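Local coordinates for CoA-binding domain-containing protein (Thermus thermophilus, PDB 1IUK), which probably binds coenzyme A through a Rossmann-like domain, its wider cellular role being unknown, at residues A[26-29]-A[30-33]; A[34-38]-A[39-43]; A[45-48]-A[49-52]; A[82-85]-A[86-89]. All blocks are in the same frame, centred on the assembly; numbering follows the deposited sequence.

Contacts 1 to 4 follow one another along a chain folded round a Rossmann-type parallel sheet. Contacts 1 and 2 share helix 28-38 and touch where P33 meets V43, their centres about 12 Å apart; contact 1 starts that helix, and contact 2 ends it and leads into the edge strand 42-46. Contact 3 takes over at the far end of the same strand, its centre about 18 Å from that of contact 2. Contact 4, between helices 80-83 and 87-93, lies about 25 Å from contact 2, centre to centre, beyond the chain's centre; only about 5 Å separates its nearest atoms from contact 3. The first three trace the crossover of a beta-alpha-beta unit and its exit.

Contact 1 of 4, residues A[26-29]-A[30-33]; sequences SRPA and HYVP
R27 O takes the backbone N-H of Y31 in its carbonyl plane at 2.9 Å, closing the first turn of helix 28-38 from the N-cap residue; H30 N also reaches this oxygen, though its place in the model is less sure. One residue on, V32 N bonds to P28 O at 2.9 Å. The ring of Y31 folds back over this turn. With chi1 at 69°, CG stands between the backbone N and the carbonyl carbon, which lays one ring face on P28: P28 CA sits 3.5 Å from the centroid of the Y31 ring, a CH-pi contact. P28 CG lies near the hydroxyl end, 3.6 Å from Y31 OH, while S26 O meets the ring edge at Y31 CE2, 3.4 Å off. A serine in place of Y31 would probably leave P28 without its aromatic cover and the first turn more open to solvent. H30 points elsewhere, its ND1 bonded to H22 O and its ring meeting F56. M127 of helix 126-134 packs on Y31 and V32. This is a helix N-terminus with proline in the first turn, opening the helical crossover between strands 15-19 and 42-46 of a Rossmann-like fold.

Contact 2 of 4, residues A[34-38]-A[39-43]; sequences RYLRE and QGYRV
Q39 lies flat on one face of the Y35 ring, where the contact is tightly packed. Amide and ring planes are 12° apart, and Q39 CG sits 3.7 Å from the Y35 ring centroid in a CH-pi contact. The Q39 chain bends at chi2 (-38°), which curls the amide back onto the helix: NE2 donates to Y35 O at 3.0 Å, that oxygen almost in the amide plane. Q39 N reaches the same Y35 O at 3.1 Å, so one residue grips this carbonyl twice and its amide is held from turning. Q39 OE1 goes to R135 and Y35 OH to H130. Here helix 28-38 ends and the chain reverses into strand 42-46, the second strand of a beta-alpha-beta unit; G40, with positive phi, makes the turn, its N bonding to R37 O at 3.2 Å. On the sheet side L36 CB packs against V43 CG1 at 4.0 Å, and L36 O meets the edge of the Y41 ring at CD1, while Y41 OH bonds to L10 O. On the looser solvent side R37 is extended, and R34 NH1 pairs with E38 OE1 at 3.6 Å by charge alone, the oxygen out of the guanidinium plane.

Contact 3 of 4, residues A[45-48]-A[49-52]; sequences PVNP and RFQG
N47 and F50 run alongside each other in the same direction, with amide and ring nearly perpendicular, 86° apart. The amide nitrogen comes at the ring's edge: N47 ND2 is 3.6 Å from F50 CD1. That nitrogen is spent on A21 O, which fixes the rotation of the amide and turns its oxygen to R49. N47 OD1 accepts the backbone N-H of R49 at 3.1 Å, the donor standing above the carbonyl plane, and also touches R49 CG at 3.2 Å. A chi1 of -163° at N47 turns the carboxamide away from its own N and forward along the chain. R49 bends at chi2, bringing its guanidinium back towards the proline before it, with NH1 3.8 Å from P48 CG; its plane is inclined 50° to the N47 amide. The backbone tightens the same loop, F50 N bonding to N47 O at 3.0 Å and Q51 N more weakly to P48 O. The F50 ring meets H22 edge-to-face. An asparagine side-chain oxygen bonded to the N-H two residues on makes an Asx turn, here combined with a short 3-10 turn past the C-terminal end of strand 42-46, where Rossmann-like domains commonly place their ligand-binding loops.

Contact 4 of 4, residues A[82-85]-A[86-89]; sequences ALMD and HLPE
With chi1 at -79° and chi2 at -71°, H86 swings its ring across the turn so that CD2 comes 3.1 Å from A82 O while ND1 faces forward along the chain. There E89, its CG turned by a chi1 of 66°, brings its carboxylate back to meet it: H86 ND1 donates to E89 OE2 at 2.6 Å, a short His-carboxylate hydrogen bond reaching the oxygen on its anti side. Each partner has a second hold, H86 NE2 on R78 and E89 OE1 on the backbone N of L64, so the imidazole is fixed at both nitrogens and the carboxylate at both oxygens. The nearby negative charge would probably polarise the ring. A leucine at H86 would probably leave E89 OE2 without its ring N-H and R78 without this partner, with the carboxylate held less firmly, by OE1 alone.

The backbone beneath turns tightly. H86 N bonds to L83 O at 2.8 Å and L87 N to M84 O at 3.2 Å, each donor standing above the carbonyl plane. A water donates to D85 O at 2.5 Å and accepts a weak bond from E89 N. On another side of the turn M84, bent at chi2 and chi3, runs alongside L87 until its CE touches L87 CD1 at 3.5 Å. The turn joins helices 80-83 and 87-93 after strand 73-76, and helix 107-115 packs against it, F109 touching both L83 and L87 and A112 touching L87.

Contact 1 of 4, residues A[26-29]-A[30-33]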
loop_
_atom_site.group_PDB
_atom_site.type_symbol
_atom_site.label_atom_id
_atom_site.label_comp_id
_atom_site.label_asym_id
_atom_site.label_seq_id
_atom_site.Cartn_x
_atom_site.Cartn_y
_atom_site.Cartn_z
ATOM N N SER A 26 -12.640 7.153 10.307
ATOM C CA SER A 26 -11.662 7.333 11.366
ATOM C C SER A 26 -10.442 6.424 11.283
ATOM O O SER A 26 -9.452 6.677 11.969
ATOM C CB SER A 26 -12.327 7.120 12.715
ATOM O OG SER A 26 -12.626 5.748 12.882
ATOM N N ARG A 27 -10.512 5.369 10.465
ATOM C CA ARG A 27 -9.393 4.433 10.340
ATOM C C ARG A 27 -8.299 4.900 9.383
ATOM O O ARG A 27 -8.589 5.414 8.297
ATOM C CB ARG A 27 -9.881 3.051 9.873
ATOM C CG ARG A 27 -11.213 2.610 10.459
ATOM C CD ARG A 27 -11.093 2.318 11.944
ATOM N NE ARG A 27 -12.343 1.820 12.503
ATOM C CZ ARG A 27 -12.607 0.536 12.702
ATOM N NH1 ARG A 27 -13.772 0.165 13.216
ATOM N NH2 ARG A 27 -11.701 -0.372 12.384
ATOM N N PRO A 28 -7.029 4.736 9.787
ATOM C CA PRO A 28 -5.880 5.130 8.965
ATOM C C PRO A 28 -5.981 4.516 7.576
ATOM O O PRO A 28 -5.561 5.115 6.591
ATOM C CB PRO A 28 -4.687 4.594 9.739
ATOM C CG PRO A 28 -5.155 4.560 11.150
ATOM C CD PRO A 28 -6.605 4.194 11.085
ATOM N N ALA A 29 -6.546 3.309 7.524
ATOM C CA ALA A 29 -6.738 2.571 6.280
ATOM C C ALA A 29 -7.781 3.263 5.419
ATOM O O ALA A 29 -8.102 2.808 4.320
ATOM C CB ALA A 29 -7.170 1.129 6.576
ATOM N N HIS A 30 -8.349 4.352 5.929
ATOM C CA HIS A 30 -9.306 5.088 5.130
ATOM C C HIS A 30 -8.780 6.492 4.902
ATOM O O HIS A 30 -8.717 6.957 3.763
ATOM C CB HIS A 30 -10.674 5.184 5.796
ATOM C CG HIS A 30 -11.686 5.870 4.938
ATOM N ND1 HIS A 30 -12.578 5.181 4.147
ATOM C CD2 HIS A 30 -11.877 7.182 4.665
ATOM C CE1 HIS A 30 -13.275 6.037 3.422
ATOM N NE2 HIS A 30 -12.869 7.258 3.717
ATOM N N TYR A 31 -8.375 7.164 5.974
ATOM C CA TYR A 31 -7.902 8.533 5.811
ATOM C C TYR A 31 -6.529 8.703 5.166
ATOM O O TYR A 31 -6.281 9.737 4.542
ATOM C CB TYR A 31 -8.012 9.316 7.138
ATOM C CG TYR A 31 -7.086 8.935 8.264
ATOM C CD1 TYR A 31 -5.733 9.265 8.226
ATOM C CD2 TYR A 31 -7.582 8.305 9.414
ATOM C CE1 TYR A 31 -4.892 8.982 9.303
ATOM C CE2 TYR A 31 -6.751 8.019 10.496
ATOM C CZ TYR A 31 -5.407 8.358 10.435
ATOM O OH TYR A 31 -4.574 8.062 11.491
ATOM N N VAL A 32 -5.642 7.709 5.276
ATOM C CA VAL A 32 -4.330 7.835 4.629
ATOM C C VAL A 32 -4.575 7.738 3.113
ATOM O O VAL A 32 -4.073 8.557 2.328
ATOM C CB VAL A 32 -3.343 6.753 5.120
ATOM C CG1 VAL A 32 -2.132 6.691 4.205
ATOM C CG2 VAL A 32 -2.901 7.068 6.543
ATOM N N PRO A 33 -5.342 6.732 2.674
ATOM C CA PRO A 33 -5.623 6.612 1.237
ATOM C C PRO A 33 -6.329 7.874 0.694
ATOM O O PRO A 33 -6.155 8.269 -0.467
ATOM C CB PRO A 33 -6.521 5.377 1.153
ATOM C CG PRO A 33 -6.211 4.605 2.388
ATOM C CD PRO A 33 -5.913 5.611 3.441
#

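Contact 2 of 4, residues A[34-38]-A[39-43]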
loop_
_atom_site.group_PDB
_atom_site.type_symbol
_atom_site.label_atom_id
_atom_site.label_comp_id
_atom_site.label_asym_id
_atom_site.label_seq_id
_atom_site.Cartn_x
_atom_site.Cartn_y
_atom_site.Cartn_z
ATOM N N ARG A 34 -7.144 8.487 1.547
ATOM C CA ARG A 34 -7.875 9.694 1.194
ATOM C C ARG A 34 -6.880 10.810 0.869
ATOM O O ARG A 34 -7.001 11.499 -0.149
ATOM C CB ARG A 34 -8.762 10.114 2.364
ATOM C CG ARG A 34 -10.166 10.492 1.970
ATOM C CD ARG A 34 -10.778 11.424 3.003
ATOM N NE ARG A 34 -11.660 12.399 2.379
ATOM C CZ ARG A 34 -11.519 13.714 2.496
ATOM N NH1 ARG A 34 -10.522 14.213 3.222
ATOM N NH2 ARG A 34 -12.373 14.530 1.883
ATOM N N TYR A 35 -5.902 10.983 1.747
ATOM C CA TYR A 35 -4.870 11.991 1.557
ATOM C C TYR A 35 -4.113 11.750 0.249
ATOM O O TYR A 35 -3.853 12.682 -0.522
ATOM C CB TYR A 35 -3.875 11.945 2.711
ATOM C CG TYR A 35 -2.591 12.703 2.440
ATOM C CD1 TYR A 35 -1.490 12.065 1.879
ATOM C CD2 TYR A 35 -2.478 14.064 2.751
ATOM C CE1 TYR A 35 -0.307 12.759 1.632
ATOM C CE2 TYR A 35 -1.300 14.768 2.507
ATOM C CZ TYR A 35 -0.216 14.111 1.950
ATOM O OH TYR A 35 0.964 14.788 1.724
ATOM N N LEU A 36 -3.756 10.487 0.019
ATOM C CA LEU A 36 -3.001 10.088 -1.164
ATOM C C LEU A 36 -3.720 10.417 -2.456
ATOM O O LEU A 36 -3.099 10.884 -3.410
ATOM C CB LEU A 36 -2.713 8.587 -1.110
ATOM C CG LEU A 36 -1.369 8.079 -0.573
ATOM C CD1 LEU A 36 -0.566 9.153 0.121
ATOM C CD2 LEU A 36 -1.639 6.920 0.361
ATOM N N ARG A 37 -5.024 10.167 -2.498
ATOM C CA ARG A 37 -5.808 10.460 -3.689
ATOM C C ARG A 37 -5.759 11.961 -3.984
ATOM O O ARG A 37 -5.741 12.379 -5.140
ATOM C CB ARG A 37 -7.249 10.016 -3.489
ATOM C CG ARG A 37 -8.130 10.166 -4.708
ATOM C CD ARG A 37 -9.594 10.086 -4.293
ATOM N NE ARG A 37 -10.502 9.919 -5.426
ATOM C CZ ARG A 37 -11.826 9.827 -5.315
ATOM N NH1 ARG A 37 -12.399 9.886 -4.117
ATOM N NH2 ARG A 37 -12.575 9.675 -6.403
ATOM N N GLU A 38 -5.739 12.761 -2.923
ATOM C CA GLU A 38 -5.677 14.212 -3.053
ATOM C C GLU A 38 -4.352 14.613 -3.686
ATOM O O GLU A 38 -4.295 15.545 -4.494
ATOM C CB GLU A 38 -5.788 14.862 -1.681
ATOM C CG GLU A 38 -7.122 14.658 -1.011
ATOM C CD GLU A 38 -7.230 15.438 0.284
ATOM O OE1 GLU A 38 -8.366 15.672 0.746
ATOM O OE2 GLU A 38 -6.181 15.823 0.844
ATOM N N GLN A 39 -3.288 13.904 -3.315
ATOM C CA GLN A 39 -1.961 14.191 -3.841
ATOM C C GLN A 39 -1.754 13.702 -5.271
ATOM O O GLN A 39 -0.620 13.627 -5.749
ATOM C CB GLN A 39 -0.899 13.594 -2.923
ATOM C CG GLN A 39 -1.102 13.938 -1.459
ATOM C CD GLN A 39 -1.590 15.357 -1.260
ATOM O OE1 GLN A 39 -0.834 16.311 -1.437
ATOM N NE2 GLN A 39 -2.863 15.503 -0.894
ATOM N N GLY A 40 -2.844 13.358 -5.948
ATOM C CA GLY A 40 -2.751 12.928 -7.333
ATOM C C GLY A 40 -2.477 11.470 -7.661
ATOM O O GLY A 40 -2.143 11.152 -8.801
ATOM N N TYR A 41 -2.605 10.582 -6.683
ATOM C CA TYR A 41 -2.373 9.158 -6.918
ATOM C C TYR A 41 -3.690 8.466 -7.243
ATOM O O TYR A 41 -4.760 8.954 -6.877
ATOM C CB TYR A 41 -1.796 8.491 -5.667
ATOM C CG TYR A 41 -0.407 8.931 -5.299
ATOM C CD1 TYR A 41 -0.189 9.733 -4.183
ATOM C CD2 TYR A 41 0.698 8.550 -6.066
ATOM C CE1 TYR A 41 1.081 10.147 -3.839
ATOM C CE2 TYR A 41 1.982 8.960 -5.726
ATOM C CZ TYR A 41 2.167 9.762 -4.611
ATOM O OH TYR A 41 3.425 10.184 -4.257
ATOM N N ARG A 42 -3.612 7.333 -7.935
ATOM C CA ARG A 42 -4.803 6.561 -8.224
ATOM C C ARG A 42 -4.755 5.492 -7.145
ATOM O O ARG A 42 -3.865 4.644 -7.144
ATOM C CB ARG A 42 -4.735 5.905 -9.598
ATOM C CG ARG A 42 -5.870 4.912 -9.814
ATOM C CD ARG A 42 -5.871 4.328 -11.217
ATOM N NE ARG A 42 -7.238 4.123 -11.680
ATOM C CZ ARG A 42 -7.886 4.974 -12.464
ATOM N NH1 ARG A 42 -7.279 6.086 -12.872
ATOM N NH2 ARG A 42 -9.145 4.729 -12.823
ATOM N N VAL A 43 -5.685 5.559 -6.201
ATOM C CA VAL A 43 -5.718 4.602 -5.105
ATOM C C VAL A 43 -6.726 3.508 -5.422
ATOM O O VAL A 43 -7.887 3.775 -5.762
ATOM C CB VAL A 43 -6.073 5.295 -3.766
ATOM C CG1 VAL A 43 -5.057 6.378 -3.459
ATOM C CG2 VAL A 43 -7.454 5.898 -3.840
#

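Contact 3 of 4, residues A[45-48]-A[49-52]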
loop_
_atom_site.group_PDB
_atom_site.type_symbol
_atom_site.label_atom_id
_atom_site.label_comp_id
_atom_site.label_asym_id
_atom_site.label_seq_id
_atom_site.Cartn_x
_atom_site.Cartn_y
_atom_site.Cartn_z
ATOM N N PRO A 45 -8.533 0.401 -3.782
ATOM C CA PRO A 45 -8.851 -0.304 -2.534
ATOM C C PRO A 45 -8.976 -1.831 -2.671
ATOM O O PRO A 45 -9.665 -2.333 -3.562
ATOM C CB PRO A 45 -10.164 0.346 -2.094
ATOM C CG PRO A 45 -10.841 0.697 -3.405
ATOM C CD PRO A 45 -9.696 1.155 -4.298
ATOM N N VAL A 46 -8.300 -2.555 -1.786
ATOM C CA VAL A 46 -8.374 -4.016 -1.785
ATOM C C VAL A 46 -8.691 -4.501 -0.366
ATOM O O VAL A 46 -7.925 -4.281 0.562
ATOM C CB VAL A 46 -7.045 -4.673 -2.262
ATOM C CG1 VAL A 46 -7.215 -6.194 -2.331
ATOM C CG2 VAL A 46 -6.652 -4.146 -3.635
ATOM N N ASN A 47 -9.835 -5.149 -0.209
ATOM C CA ASN A 47 -10.257 -5.674 1.084
ATOM C C ASN A 47 -11.505 -6.499 0.859
ATOM O O ASN A 47 -12.549 -5.975 0.470
ATOM C CB ASN A 47 -10.569 -4.545 2.075
ATOM C CG ASN A 47 -10.614 -5.031 3.516
ATOM O OD1 ASN A 47 -10.799 -6.221 3.774
ATOM N ND2 ASN A 47 -10.452 -4.111 4.460
ATOM N N PRO A 48 -11.417 -7.808 1.106
ATOM C CA PRO A 48 -12.583 -8.666 0.908
ATOM C C PRO A 48 -13.738 -8.203 1.790
ATOM O O PRO A 48 -14.905 -8.379 1.431
ATOM C CB PRO A 48 -12.079 -10.055 1.297
ATOM C CG PRO A 48 -10.860 -9.823 2.106
ATOM C CD PRO A 48 -10.249 -8.557 1.597
ATOM N N ARG A 49 -13.401 -7.601 2.933
ATOM C CA ARG A 49 -14.396 -7.100 3.885
ATOM C C ARG A 49 -15.309 -6.024 3.302
ATOM O O ARG A 49 -16.394 -5.783 3.830
ATOM C CB ARG A 49 -13.706 -6.529 5.128
ATOM C CG ARG A 49 -12.844 -7.514 5.897
ATOM C CD ARG A 49 -13.671 -8.583 6.599
ATOM N NE ARG A 49 -12.807 -9.428 7.415
ATOM C CZ ARG A 49 -12.072 -10.426 6.932
ATOM N NH1 ARG A 49 -12.098 -10.705 5.631
ATOM N NH2 ARG A 49 -11.292 -11.131 7.746
ATOM N N PHE A 50 -14.865 -5.362 2.230
ATOM C CA PHE A 50 -15.665 -4.319 1.580
ATOM C C PHE A 50 -15.751 -4.546 0.090
ATOM O O PHE A 50 -15.950 -3.607 -0.678
ATOM C CB PHE A 50 -15.067 -2.938 1.833
ATOM C CG PHE A 50 -14.969 -2.595 3.273
ATOM C CD1 PHE A 50 -13.761 -2.725 3.946
ATOM C CD2 PHE A 50 -16.099 -2.200 3.980
ATOM C CE1 PHE A 50 -13.666 -2.474 5.310
ATOM C CE2 PHE A 50 -16.023 -1.941 5.353
ATOM C CZ PHE A 50 -14.803 -2.081 6.020
ATOM N N GLN A 51 -15.603 -5.796 -0.326
ATOM C CA GLN A 51 -15.665 -6.113 -1.741
ATOM C C GLN A 51 -16.917 -5.526 -2.398
ATOM O O GLN A 51 -18.035 -5.724 -1.922
ATOM C CB GLN A 51 -15.625 -7.633 -1.940
ATOM C CG GLN A 51 -15.545 -8.051 -3.395
ATOM C CD GLN A 51 -16.911 -8.152 -4.061
ATOM O OE1 GLN A 51 -17.106 -7.668 -5.188
ATOM N NE2 GLN A 51 -17.862 -8.783 -3.375
ATOM N N GLY A 52 -16.715 -4.790 -3.486
ATOM C CA GLY A 52 -17.825 -4.197 -4.211
ATOM C C GLY A 52 -18.201 -2.791 -3.774
ATOM O O GLY A 52 -18.827 -2.049 -4.521
#

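Contact 4 of 4, residues A[82-85]-A[86-89]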
loop_
_atom_site.group_PDB
_atom_site.type_symbol
_atom_site.label_atom_id
_atom_site.label_comp_id
_atom_site.label_asym_id
_atom_site.label_seq_id
_atom_site.Cartn_x
_atom_site.Cartn_y
_atom_site.Cartn_z
ATOM N N ALA A 82 -1.336 -11.557 9.595
ATOM C CA ALA A 82 -2.142 -11.847 8.408
ATOM C C ALA A 82 -1.314 -11.747 7.129
ATOM O O ALA A 82 -1.764 -12.112 6.047
ATOM C CB ALA A 82 -3.328 -10.860 8.330
ATOM N N LEU A 83 -0.094 -11.261 7.259
ATOM C CA LEU A 83 0.740 -11.044 6.094
ATOM C C LEU A 83 1.180 -12.282 5.330
ATOM O O LEU A 83 1.126 -12.294 4.105
ATOM C CB LEU A 83 1.959 -10.201 6.490
ATOM C CG LEU A 83 1.643 -8.796 7.042
ATOM C CD1 LEU A 83 2.935 -8.055 7.350
ATOM C CD2 LEU A 83 0.817 -8.021 6.030
ATOM N N MET A 84 1.607 -13.324 6.035
ATOM C CA MET A 84 2.061 -14.531 5.346
ATOM C C MET A 84 1.002 -15.149 4.431
ATOM O O MET A 84 1.324 -15.657 3.364
ATOM C CB MET A 84 2.563 -15.554 6.358
ATOM C CG MET A 84 3.963 -15.258 6.891
ATOM S SD MET A 84 5.223 -14.772 5.653
ATOM C CE MET A 84 5.633 -16.314 4.900
ATOM N N ASP A 85 -0.265 -15.089 4.818
ATOM C CA ASP A 85 -1.322 -15.653 3.979
ATOM C C ASP A 85 -1.567 -14.799 2.740
ATOM O O ASP A 85 -2.279 -15.212 1.821
ATOM C CB ASP A 85 -2.623 -15.784 4.771
ATOM C CG ASP A 85 -2.520 -16.806 5.893
ATOM O OD1 ASP A 85 -1.708 -17.751 5.771
ATOM O OD2 ASP A 85 -3.247 -16.665 6.900
ATOM N N HIS A 86 -0.988 -13.600 2.719
ATOM C CA HIS A 86 -1.154 -12.696 1.579
ATOM C C HIS A 86 0.070 -12.794 0.658
ATOM O O HIS A 86 0.008 -12.407 -0.509
ATOM C CB HIS A 86 -1.281 -11.225 2.048
ATOM C CG HIS A 86 -2.642 -10.840 2.560
ATOM N ND1 HIS A 86 -3.742 -10.707 1.739
ATOM C CD2 HIS A 86 -3.060 -10.491 3.803
ATOM C CE1 HIS A 86 -4.776 -10.294 2.453
ATOM N NE2 HIS A 86 -4.389 -10.155 3.709
ATOM N N LEU A 87 1.176 -13.305 1.193
ATOM C CA LEU A 87 2.419 -13.407 0.435
ATOM C C LEU A 87 2.267 -13.891 -0.996
ATOM O O LEU A 87 2.839 -13.302 -1.911
ATOM C CB LEU A 87 3.435 -14.286 1.167
ATOM C CG LEU A 87 4.830 -13.681 1.391
ATOM C CD1 LEU A 87 5.815 -14.781 1.742
ATOM C CD2 LEU A 87 5.298 -12.922 0.162
ATOM N N PRO A 88 1.526 -14.986 -1.215
ATOM C CA PRO A 88 1.347 -15.492 -2.582
ATOM C C PRO A 88 0.771 -14.464 -3.557
ATOM O O PRO A 88 1.288 -14.296 -4.664
ATOM C CB PRO A 88 0.415 -16.688 -2.406
ATOM C CG PRO A 88 0.600 -17.107 -0.993
ATOM C CD PRO A 88 0.873 -15.852 -0.218
ATOM N N GLU A 89 -0.305 -13.786 -3.156
ATOM C CA GLU A 89 -0.912 -12.779 -4.029
ATOM C C GLU A 89 -0.021 -11.531 -4.162
ATOM O O GLU A 89 -0.049 -10.843 -5.185
ATOM C CB GLU A 89 -2.306 -12.400 -3.517
ATOM C CG GLU A 89 -2.322 -11.687 -2.184
ATOM C CD GLU A 89 -3.634 -10.948 -1.923
ATOM O OE1 GLU A 89 -4.508 -10.922 -2.820
ATOM O OE2 GLU A 89 -3.794 -10.390 -0.818
HETATM O O HOH W 1 -2.490 -14.725 -0.661
#